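Local coordinates for protein cellulase CEL9M (Clostridium cellulolyticum, PDB 1IA6) that probably hydrolyses internal beta-1,4-glucosidic linkages of cellulose, as a family 9 glycoside hydrolase whose catalytic module carries bound calcium and zinc, at residues Asn90-Lys93 with Met94-Leu98; Ser174-Ala177 with Thr178-Asn182. All coordinates share one frame; numbering follows the deposited sequence.

Contact 1 of 2, residues Asn90-Lys93 with Met94-Leu98; sequences NTTK and MLQQL
Lys93 meets both glutamines of the next turn. Its aliphatic chain and that of Gln96 cross at about a right angle, CD lying 3.6 Å from OE1 of Gln96, while CE packs 3.8 Å from NE2 of Gln97. A bend at chi2 (64°) turns the lysine chain along the helix to these partners. One water joins the polar ends, accepting from Lys93 NZ at 3.2 Å and donating to Gln96 OE1 at 2.8 Å. On another side of the helix, CG2 of Thr91 rests 4.0 Å from CD1 of Leu95, the two side chains running side by side. The same pair is joined by an i to i+4 backbone bond, Leu95 N to Thr91 O (2.9 Å).

A second shell fixes the polar groups. Asp18 forms a salt bridge with Lys93 NZ and also accepts from Gln97 NE2, which donates to Ile14 O as well; Lys21 donates to Gln97 OE1. The buried amide of Gln97 is therefore gripped at both ends, which suits a residue able to donate and accept. Met94 instead packs on Leu74 and Leu95 on Leu78, both of helix 64-80. These are the first two turns of helix 91-107, within the alpha-helical barrel of a family 9 cellulase.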
ATOM      1  N   ASN A  90     -15.732  -8.777   5.780  1.00 13.89           N
ATOM      2  CA  ASN A  90     -14.887  -7.588   5.719  1.00 13.76           C
ATOM      3  C   ASN A  90     -15.024  -6.771   4.439  1.00 13.69           C
ATOM      4  O   ASN A  90     -14.411  -5.712   4.309  1.00 12.44           O
ATOM      5  CB  ASN A  90     -13.422  -7.981   5.908  1.00 12.99           C
ATOM      6  CG  ASN A  90     -13.098  -8.320   7.345  1.00 15.25           C
ATOM      7  OD1 ASN A  90     -13.277  -7.493   8.240  1.00 17.15           O
ATOM      8  ND2 ASN A  90     -12.624  -9.540   7.579  1.00 15.61           N
ATOM      9  N   THR A  91     -15.833  -7.245   3.502  1.00 12.40           N
ATOM     10  CA  THR A  91     -15.999  -6.537   2.238  1.00 12.94           C
ATOM     11  C   THR A  91     -16.509  -5.107   2.372  1.00 13.39           C
ATOM     12  O   THR A  91     -15.998  -4.198   1.719  1.00 13.11           O
ATOM     13  CB  THR A  91     -16.934  -7.306   1.302  1.00 13.39           C
ATOM     14  OG1 THR A  91     -16.412  -8.623   1.098  1.00 15.26           O
ATOM     15  CG2 THR A  91     -17.040  -6.602  -0.043  1.00 14.73           C
ATOM     16  N   THR A  92     -17.520  -4.906   3.211  1.00 14.42           N
ATOM     17  CA  THR A  92     -18.090  -3.578   3.400  1.00 14.58           C
ATOM     18  C   THR A  92     -17.069  -2.567   3.910  1.00 13.97           C
ATOM     19  O   THR A  92     -16.962  -1.464   3.374  1.00 13.17           O
ATOM     20  CB  THR A  92     -19.274  -3.620   4.378  1.00 17.23           C
ATOM     21  OG1 THR A  92     -20.294  -4.475   3.848  1.00 19.18           O
ATOM     22  CG2 THR A  92     -19.842  -2.223   4.587  1.00 16.21           C
ATOM     23  N   LYS A  93     -16.326  -2.942   4.944  1.00 12.52           N
ATOM     24  CA  LYS A  93     -15.321  -2.054   5.518  1.00 11.54           C
ATOM     25  C   LYS A  93     -14.211  -1.802   4.500  1.00 11.48           C
ATOM     26  O   LYS A  93     -13.754  -0.674   4.336  1.00 11.25           O
ATOM     27  CB  LYS A  93     -14.735  -2.676   6.792  1.00 12.70           C
ATOM     28  CG  LYS A  93     -13.763  -1.775   7.551  1.00 11.92           C
ATOM     29  CD  LYS A  93     -14.452  -0.521   8.074  1.00 12.86           C
ATOM     30  CE  LYS A  93     -13.485   0.335   8.878  1.00 13.69           C
ATOM     31  NZ  LYS A  93     -14.123   1.561   9.437  1.00 13.03           N
ATOM     32  N   MET A  94     -13.789  -2.858   3.811  1.00  9.88           N
ATOM     33  CA  MET A  94     -12.739  -2.731   2.805  1.00 10.44           C
ATOM     34  C   MET A  94     -13.135  -1.706   1.741  1.00 11.28           C
ATOM     35  O   MET A  94     -12.329  -0.859   1.352  1.00  8.94           O
ATOM     36  CB  MET A  94     -12.478  -4.088   2.147  1.00 10.73           C
ATOM     37  CG  MET A  94     -11.382  -4.067   1.104  1.00 12.06           C
ATOM     38  SD  MET A  94      -9.749  -3.788   1.829  1.00 12.66           S
ATOM     39  CE  MET A  94      -8.722  -4.466   0.550  1.00 13.17           C
ATOM     40  N   LEU A  95     -14.376  -1.785   1.266  1.00 10.99           N
ATOM     41  CA  LEU A  95     -14.852  -0.853   0.248  1.00 11.68           C
ATOM     42  C   LEU A  95     -14.860   0.580   0.760  1.00 12.25           C
ATOM     43  O   LEU A  95     -14.608   1.519   0.003  1.00 11.60           O
ATOM     44  CB  LEU A  95     -16.250  -1.259  -0.238  1.00 12.80           C
ATOM     45  CG  LEU A  95     -16.249  -2.500  -1.137  1.00 15.12           C
ATOM     46  CD1 LEU A  95     -17.677  -2.952  -1.413  1.00 16.45           C
ATOM     47  CD2 LEU A  95     -15.525  -2.184  -2.432  1.00 15.84           C
ATOM     48  N   GLN A  96     -15.146   0.753   2.045  1.00 11.06           N
ATOM     49  CA  GLN A  96     -15.142   2.086   2.624  1.00 12.23           C
ATOM     50  C   GLN A  96     -13.720   2.652   2.616  1.00  9.97           C
ATOM     51  O   GLN A  96     -13.524   3.820   2.291  1.00  9.34           O
ATOM     52  CB  GLN A  96     -15.684   2.052   4.054  1.00 15.05           C
ATOM     53  CG  GLN A  96     -17.087   1.465   4.145  1.00 21.77           C
ATOM     54  CD  GLN A  96     -17.706   1.625   5.517  1.00 22.84           C
ATOM     55  OE1 GLN A  96     -17.053   1.395   6.533  1.00 26.26           O
ATOM     56  NE2 GLN A  96     -18.979   2.012   5.552  1.00 25.52           N
ATOM     57  N   GLN A  97     -12.731   1.828   2.958  1.00  8.40           N
ATOM     58  CA  GLN A  97     -11.339   2.290   2.980  1.00  9.45           C
ATOM     59  C   GLN A  97     -10.916   2.690   1.574  1.00  9.35           C
ATOM     60  O   GLN A  97     -10.260   3.714   1.374  1.00  8.37           O
ATOM     61  CB  GLN A  97     -10.400   1.192   3.497  1.00  9.76           C
ATOM     62  CG  GLN A  97     -10.831   0.537   4.808  1.00  9.96           C
ATOM     63  CD  GLN A  97     -11.011   1.532   5.937  1.00 11.45           C
ATOM     64  OE1 GLN A  97     -11.764   2.497   5.813  1.00 11.05           O
ATOM     65  NE2 GLN A  97     -10.327   1.297   7.050  1.00 11.25           N
ATOM     66  N   LEU A  98     -11.305   1.878   0.599  1.00  8.52           N
ATOM     67  CA  LEU A  98     -10.960   2.148  -0.790  1.00  7.81           C
ATOM     68  C   LEU A  98     -11.625   3.415  -1.322  1.00  8.06           C
ATOM     69  O   LEU A  98     -10.980   4.228  -1.983  1.00  8.54           O
ATOM     70  CB  LEU A  98     -11.338   0.949  -1.668  1.00  8.18           C
ATOM     71  CG  LEU A  98     -10.445  -0.277  -1.456  1.00 11.01           C
ATOM     72  CD1 LEU A  98     -11.082  -1.511  -2.069  1.00 12.14           C
ATOM     73  CD2 LEU A  98      -9.082  -0.011  -2.073  1.00 10.89           C
TER
HETATM   74  O   HOH W   1     -15.109   3.335   6.938  1.00 26.28           O

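Contact 2 of 2, residues Ser174-Ala177 with Thr178-Asn182; sequences SAYA and TKCLN
Tyr176, Thr178 and Ala177 give most to this contact, and each does so differently. The ring of Tyr176 meets the sulfur of Cys180 one turn on: SG sits 3.5 Å from CE2 and 4.2 Å from the ring centroid, 36° off the ring normal, an oblique sulfur-aromatic contact. With CG of the tyrosine opposite the backbone N (chi1 -177°), CE2 is the ring carbon nearest SG; cysteine is small and polarisable enough to fit beside the ring. The ring also packs on Leu106 and makes a cation-pi contact with Lys99, while OH is hydrogen-bonded to Thr102, all on helix 91-107. Cys180 touches Leu162 and Met165 of helix 152-169, so the pair sits between these two helices.

Thr178 turns back on the preceding turn. With OG1 beside its own backbone N (chi1 -65°), the hydroxyl donates to Ser174 O at 3.0 Å, and Thr178 N donates to the same oxygen at 2.9 Å. The two donors arrive from opposite faces of the carbonyl plane.

Ala177 adds little bulk: its methyl lies against Tyr166 of helix 152-169, and its carbonyl takes the N-H of Leu181 at 3.0 Å. A small residue suits this buried position. The chemistry thus divides by side: sulfur, ring and methyl pack on neighbouring helices, whereas on the more open flank a threonine hydroxyl gives its proton to a carbonyl of its own helix.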
ATOM      1  N   SER A 174     -22.585   1.932 -10.375  1.00 12.56           N
ATOM      2  CA  SER A 174     -21.983   1.980 -11.706  1.00 13.02           C
ATOM      3  C   SER A 174     -21.599   3.386 -12.149  1.00 11.85           C
ATOM      4  O   SER A 174     -20.640   3.561 -12.901  1.00 12.54           O
ATOM      5  CB  SER A 174     -22.935   1.367 -12.738  1.00 15.15           C
ATOM      6  OG  SER A 174     -24.152   2.086 -12.788  1.00 17.84           O
ATOM      7  N   ALA A 175     -22.345   4.389 -11.695  1.00 10.09           N
ATOM      8  CA  ALA A 175     -22.045   5.769 -12.063  1.00 10.15           C
ATOM      9  C   ALA A 175     -20.715   6.198 -11.443  1.00 10.25           C
ATOM     10  O   ALA A 175     -19.858   6.767 -12.121  1.00 10.90           O
ATOM     11  CB  ALA A 175     -23.161   6.691 -11.597  1.00 10.74           C
ATOM     12  N   TYR A 176     -20.544   5.923 -10.152  1.00  9.71           N
ATOM     13  CA  TYR A 176     -19.304   6.279  -9.473  1.00  9.43           C
ATOM     14  C   TYR A 176     -18.155   5.478 -10.071  1.00  8.71           C
ATOM     15  O   TYR A 176     -17.065   6.007 -10.293  1.00  8.45           O
ATOM     16  CB  TYR A 176     -19.394   5.983  -7.973  1.00  8.58           C
ATOM     17  CG  TYR A 176     -18.152   6.404  -7.209  1.00  9.16           C
ATOM     18  CD1 TYR A 176     -17.943   7.738  -6.850  1.00  9.20           C
ATOM     19  CD2 TYR A 176     -17.166   5.474  -6.878  1.00 11.12           C
ATOM     20  CE1 TYR A 176     -16.779   8.134  -6.179  1.00 10.76           C
ATOM     21  CE2 TYR A 176     -16.002   5.859  -6.211  1.00  9.22           C
ATOM     22  CZ  TYR A 176     -15.814   7.185  -5.865  1.00  9.59           C
ATOM     23  OH  TYR A 176     -14.668   7.562  -5.196  1.00 11.41           O
ATOM     24  N   ALA A 177     -18.401   4.199 -10.332  1.00  8.98           N
ATOM     25  CA  ALA A 177     -17.377   3.332 -10.902  1.00  8.58           C
ATOM     26  C   ALA A 177     -16.880   3.873 -12.239  1.00  9.63           C
ATOM     27  O   ALA A 177     -15.680   3.903 -12.497  1.00  8.94           O
ATOM     28  CB  ALA A 177     -17.923   1.918 -11.073  1.00  8.32           C
ATOM     29  N   THR A 178     -17.805   4.315 -13.084  1.00  9.74           N
ATOM     30  CA  THR A 178     -17.437   4.849 -14.387  1.00 10.74           C
ATOM     31  C   THR A 178     -16.671   6.157 -14.239  1.00 10.82           C
ATOM     32  O   THR A 178     -15.782   6.451 -15.032  1.00 11.24           O
ATOM     33  CB  THR A 178     -18.686   5.050 -15.267  1.00 12.29           C
ATOM     34  OG1 THR A 178     -19.266   3.769 -15.547  1.00 15.74           O
ATOM     35  CG2 THR A 178     -18.321   5.738 -16.578  1.00 12.35           C
ATOM     36  N   LYS A 179     -17.015   6.940 -13.221  1.00 10.01           N
ATOM     37  CA  LYS A 179     -16.310   8.190 -12.969  1.00 11.19           C
ATOM     38  C   LYS A 179     -14.852   7.842 -12.667  1.00  9.62           C
ATOM     39  O   LYS A 179     -13.932   8.533 -13.098  1.00  8.28           O
ATOM     40  CB  LYS A 179     -16.939   8.925 -11.782  1.00 14.48           C
ATOM     41  CG  LYS A 179     -16.252  10.233 -11.440  1.00 21.58           C
ATOM     42  CD  LYS A 179     -16.994  11.000 -10.349  1.00 26.22           C
ATOM     43  CE  LYS A 179     -18.244  11.688 -10.882  1.00 27.98           C
ATOM     44  NZ  LYS A 179     -19.261  10.731 -11.383  1.00 31.15           N
ATOM     45  N   CYS A 180     -14.649   6.754 -11.930  1.00  9.17           N
ATOM     46  CA  CYS A 180     -13.298   6.308 -11.598  1.00  9.34           C
ATOM     47  C   CYS A 180     -12.537   5.868 -12.842  1.00  9.17           C
ATOM     48  O   CYS A 180     -11.371   6.219 -13.012  1.00  7.73           O
ATOM     49  CB  CYS A 180     -13.344   5.156 -10.595  1.00  9.00           C
ATOM     50  SG  CYS A 180     -13.765   5.676  -8.917  1.00 11.20           S
ATOM     51  N   LEU A 181     -13.192   5.099 -13.711  1.00  8.28           N
ATOM     52  CA  LEU A 181     -12.546   4.628 -14.934  1.00  9.54           C
ATOM     53  C   LEU A 181     -12.188   5.792 -15.861  1.00  9.13           C
ATOM     54  O   LEU A 181     -11.107   5.808 -16.454  1.00  9.23           O
ATOM     55  CB  LEU A 181     -13.447   3.634 -15.680  1.00  7.76           C
ATOM     56  CG  LEU A 181     -12.839   2.988 -16.933  1.00  9.23           C
ATOM     57  CD1 LEU A 181     -11.611   2.169 -16.546  1.00 11.15           C
ATOM     58  CD2 LEU A 181     -13.873   2.095 -17.612  1.00 11.63           C
ATOM     59  N   ASN A 182     -13.090   6.762 -16.003  1.00  9.34           N
ATOM     60  CA  ASN A 182     -12.796   7.903 -16.865  1.00 10.03           C
ATOM     61  C   ASN A 182     -11.579   8.660 -16.339  1.00  9.86           C
ATOM     62  O   ASN A 182     -10.723   9.083 -17.117  1.00 10.14           O
ATOM     63  CB  ASN A 182     -13.999   8.846 -16.964  1.00 11.26           C
ATOM     64  CG  ASN A 182     -15.126   8.264 -17.800  1.00 15.01           C
ATOM     65  OD1 ASN A 182     -14.892   7.438 -18.680  1.00 16.01           O
ATOM     66  ND2 ASN A 182     -16.353   8.710 -17.542  1.00 16.92           N
TER

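Both contacts lie at the N-terminal ends of helices, 91-107 and 174-193, and each is partly buried, yet their centres lie about 17 Å apart and they do not touch. The centre of contact 1 is about 15 Å from the centre of the chain, that of contact 2 about 22 Å. The polar chemistry of contact 1 reaches outward through charges and amides to residues 14-29, while a water bridges within the contact. Contact 2, with more exposed residues, relies on a sulfur-aromatic pair and a hydroxyl-to-backbone bond. Tyr176 nevertheless packs on helix 91-107 beyond residues 94-98, so the same helix serves both contacts.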